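Local coordinates for protein p13 MTCP-1 (Homo sapiens, PDB 1A1X), which binds the PH domain of the kinases AKT1 and AKT2 and enhances their phosphorylation and activation, at residues Y22-E25 and Y26-W30. Sequence-based numbering, arbitrary orientation.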
loop_
_atom_site.group_PDB
_atom_site.type_symbol
_atom_site.label_atom_id
_atom_site.label_comp_id
_atom_site.label_asym_id
_atom_site.label_seq_id
_atom_site.Cartn_x
_atom_site.Cartn_y
_atom_site.Cartn_z
ATOM N N TYR A 22 -3.805 6.606 18.470
ATOM C CA TYR A 22 -4.966 7.433 18.227
ATOM C C TYR A 22 -6.254 6.689 18.529
ATOM O O TYR A 22 -6.263 5.473 18.691
ATOM C CB TYR A 22 -4.976 7.861 16.753
ATOM C CG TYR A 22 -3.833 8.780 16.373
ATOM C CD1 TYR A 22 -2.535 8.287 16.207
ATOM C CD2 TYR A 22 -4.041 10.146 16.217
ATOM C CE1 TYR A 22 -1.477 9.144 15.902
ATOM C CE2 TYR A 22 -2.997 11.008 15.913
ATOM C CZ TYR A 22 -1.720 10.504 15.759
ATOM O OH TYR A 22 -0.690 11.362 15.470
ATOM N N ARG A 23 -7.348 7.436 18.586
ATOM C CA ARG A 23 -8.677 6.871 18.808
ATOM C C ARG A 23 -9.652 7.519 17.824
ATOM O O ARG A 23 -9.586 8.727 17.594
ATOM C CB ARG A 23 -9.142 7.104 20.244
ATOM C CG ARG A 23 -8.488 6.190 21.253
ATOM C CD ARG A 23 -9.270 6.175 22.546
ATOM N NE ARG A 23 -9.305 7.495 23.159
ATOM C CZ ARG A 23 -9.464 7.709 24.461
ATOM N NH1 ARG A 23 -9.602 6.682 25.295
ATOM N NH2 ARG A 23 -9.467 8.951 24.930
ATOM N N ASP A 24 -10.527 6.721 17.219
ATOM C CA ASP A 24 -11.490 7.252 16.257
ATOM C C ASP A 24 -12.826 7.556 16.922
ATOM O O ASP A 24 -12.950 7.477 18.142
ATOM C CB ASP A 24 -11.664 6.306 15.051
ATOM C CG ASP A 24 -12.161 4.915 15.438
ATOM O OD1 ASP A 24 -12.783 4.755 16.496
ATOM O OD2 ASP A 24 -11.937 3.966 14.668
ATOM N N GLU A 25 -13.822 7.895 16.118
ATOM C CA GLU A 25 -15.151 8.216 16.628
ATOM C C GLU A 25 -15.846 7.079 17.395
ATOM O O GLU A 25 -16.825 7.318 18.098
ATOM C CB GLU A 25 -16.049 8.666 15.480
ATOM C CG GLU A 25 -16.263 7.605 14.399
ATOM C CD GLU A 25 -15.320 7.753 13.221
ATOM O OE1 GLU A 25 -14.163 8.192 13.416
ATOM O OE2 GLU A 25 -15.747 7.426 12.094
ATOM N N TYR A 26 -15.349 5.851 17.243
ATOM C CA TYR A 26 -15.912 4.679 17.919
ATOM C C TYR A 26 -15.115 4.257 19.145
ATOM O O TYR A 26 -15.392 3.206 19.730
ATOM C CB TYR A 26 -15.973 3.492 16.966
ATOM C CG TYR A 26 -16.780 3.746 15.732
ATOM C CD1 TYR A 26 -18.039 4.333 15.812
ATOM C CD2 TYR A 26 -16.291 3.397 14.478
ATOM C CE1 TYR A 26 -18.793 4.569 14.672
ATOM C CE2 TYR A 26 -17.038 3.627 13.327
ATOM C CZ TYR A 26 -18.285 4.214 13.433
ATOM O OH TYR A 26 -19.029 4.456 12.305
ATOM N N GLN A 27 -14.122 5.064 19.517
ATOM C CA GLN A 27 -13.246 4.790 20.661
ATOM C C GLN A 27 -12.264 3.650 20.401
ATOM O O GLN A 27 -11.624 3.149 21.323
ATOM C CB GLN A 27 -14.056 4.497 21.928
ATOM C CG GLN A 27 -14.816 5.690 22.486
ATOM C CD GLN A 27 -15.771 5.282 23.597
ATOM O OE1 GLN A 27 -16.989 5.182 23.384
ATOM N NE2 GLN A 27 -15.223 5.016 24.787
ATOM N N ARG A 28 -12.153 3.236 19.145
ATOM C CA ARG A 28 -11.224 2.181 18.777
ATOM C C ARG A 28 -9.828 2.783 18.642
ATOM O O ARG A 28 -9.668 3.922 18.201
ATOM C CB ARG A 28 -11.637 1.547 17.454
ATOM C CG ARG A 28 -12.953 0.816 17.517
ATOM C CD ARG A 28 -13.278 0.230 16.181
ATOM N NE ARG A 28 -13.222 1.256 15.151
ATOM C CZ ARG A 28 -13.381 1.023 13.855
ATOM N NH1 ARG A 28 -13.608 -0.214 13.422
ATOM N NH2 ARG A 28 -13.306 2.026 12.988
ATOM N N THR A 29 -8.819 2.024 19.044
ATOM C CA THR A 29 -7.452 2.511 18.957
ATOM C C THR A 29 -6.770 2.157 17.635
ATOM O O THR A 29 -7.039 1.116 17.029
ATOM C CB THR A 29 -6.596 2.017 20.137
ATOM O OG1 THR A 29 -6.682 0.596 20.228
ATOM C CG2 THR A 29 -7.074 2.631 21.435
ATOM N N TRP A 30 -5.924 3.071 17.174
ATOM C CA TRP A 30 -5.162 2.916 15.945
ATOM C C TRP A 30 -3.720 3.214 16.299
ATOM O O TRP A 30 -3.456 4.149 17.051
ATOM C CB TRP A 30 -5.628 3.926 14.912
ATOM C CG TRP A 30 -6.963 3.641 14.335
ATOM C CD1 TRP A 30 -8.176 3.833 14.935
ATOM C CD2 TRP A 30 -7.237 3.143 13.021
ATOM N NE1 TRP A 30 -9.187 3.489 14.074
ATOM C CE2 TRP A 30 -8.641 3.062 12.890
ATOM C CE3 TRP A 30 -6.434 2.758 11.939
ATOM C CZ2 TRP A 30 -9.262 2.616 11.718
ATOM C CZ3 TRP A 30 -7.054 2.316 10.769
ATOM C CH2 TRP A 30 -8.453 2.250 10.671
#
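OD2 of D24 takes three N-H donors from the returning arm of a beta hairpin, two on R28 and one on W30. The indole NE1 of W30 meets D24 OD2 at 2.9 Å, almost straight (170°) and in the plane of its own ring, but from above the carboxylate plane. R28 approaches side-on: its NH2 lies 2.9 Å from D24 OD2 as a salt bridge, and NE adds a second bond on the syn lone pair. A bend at chi3 in the otherwise extended R28 chain turns the NE/NH2 edge of the guanidinium toward the acid, the two planes 34° apart. The other oxygen, D24 OD1, accepts the backbone N-H groups of Y26 (2.9 Å) and R28 (3.1 Å) from opposite faces of its plane. CG of D24 sits between its own N and carbonyl carbon (chi1 60°), which brings the carboxylate back toward the type I turn D24-Q27, itself closed by Q27 N to D24 O at 3.0 Å. Beside it, CG of E25 sits over the centre of the Y26 ring, while E25 OE2 accepts a hydrogen bond from D12 N. The strands pair antiparallel beyond the turn, Y22 with W30 hydrogen-bonded, in the barrel of the TCL1 family. Replacing D24 by an alanine is likely to leave R28 without the carboxylate it grips and the backbone N-H groups of Y26 and R28 without their acceptor. Five N-H donors around one buried carboxylate, two from a cationic guanidinium, are likely to favour its ionised form.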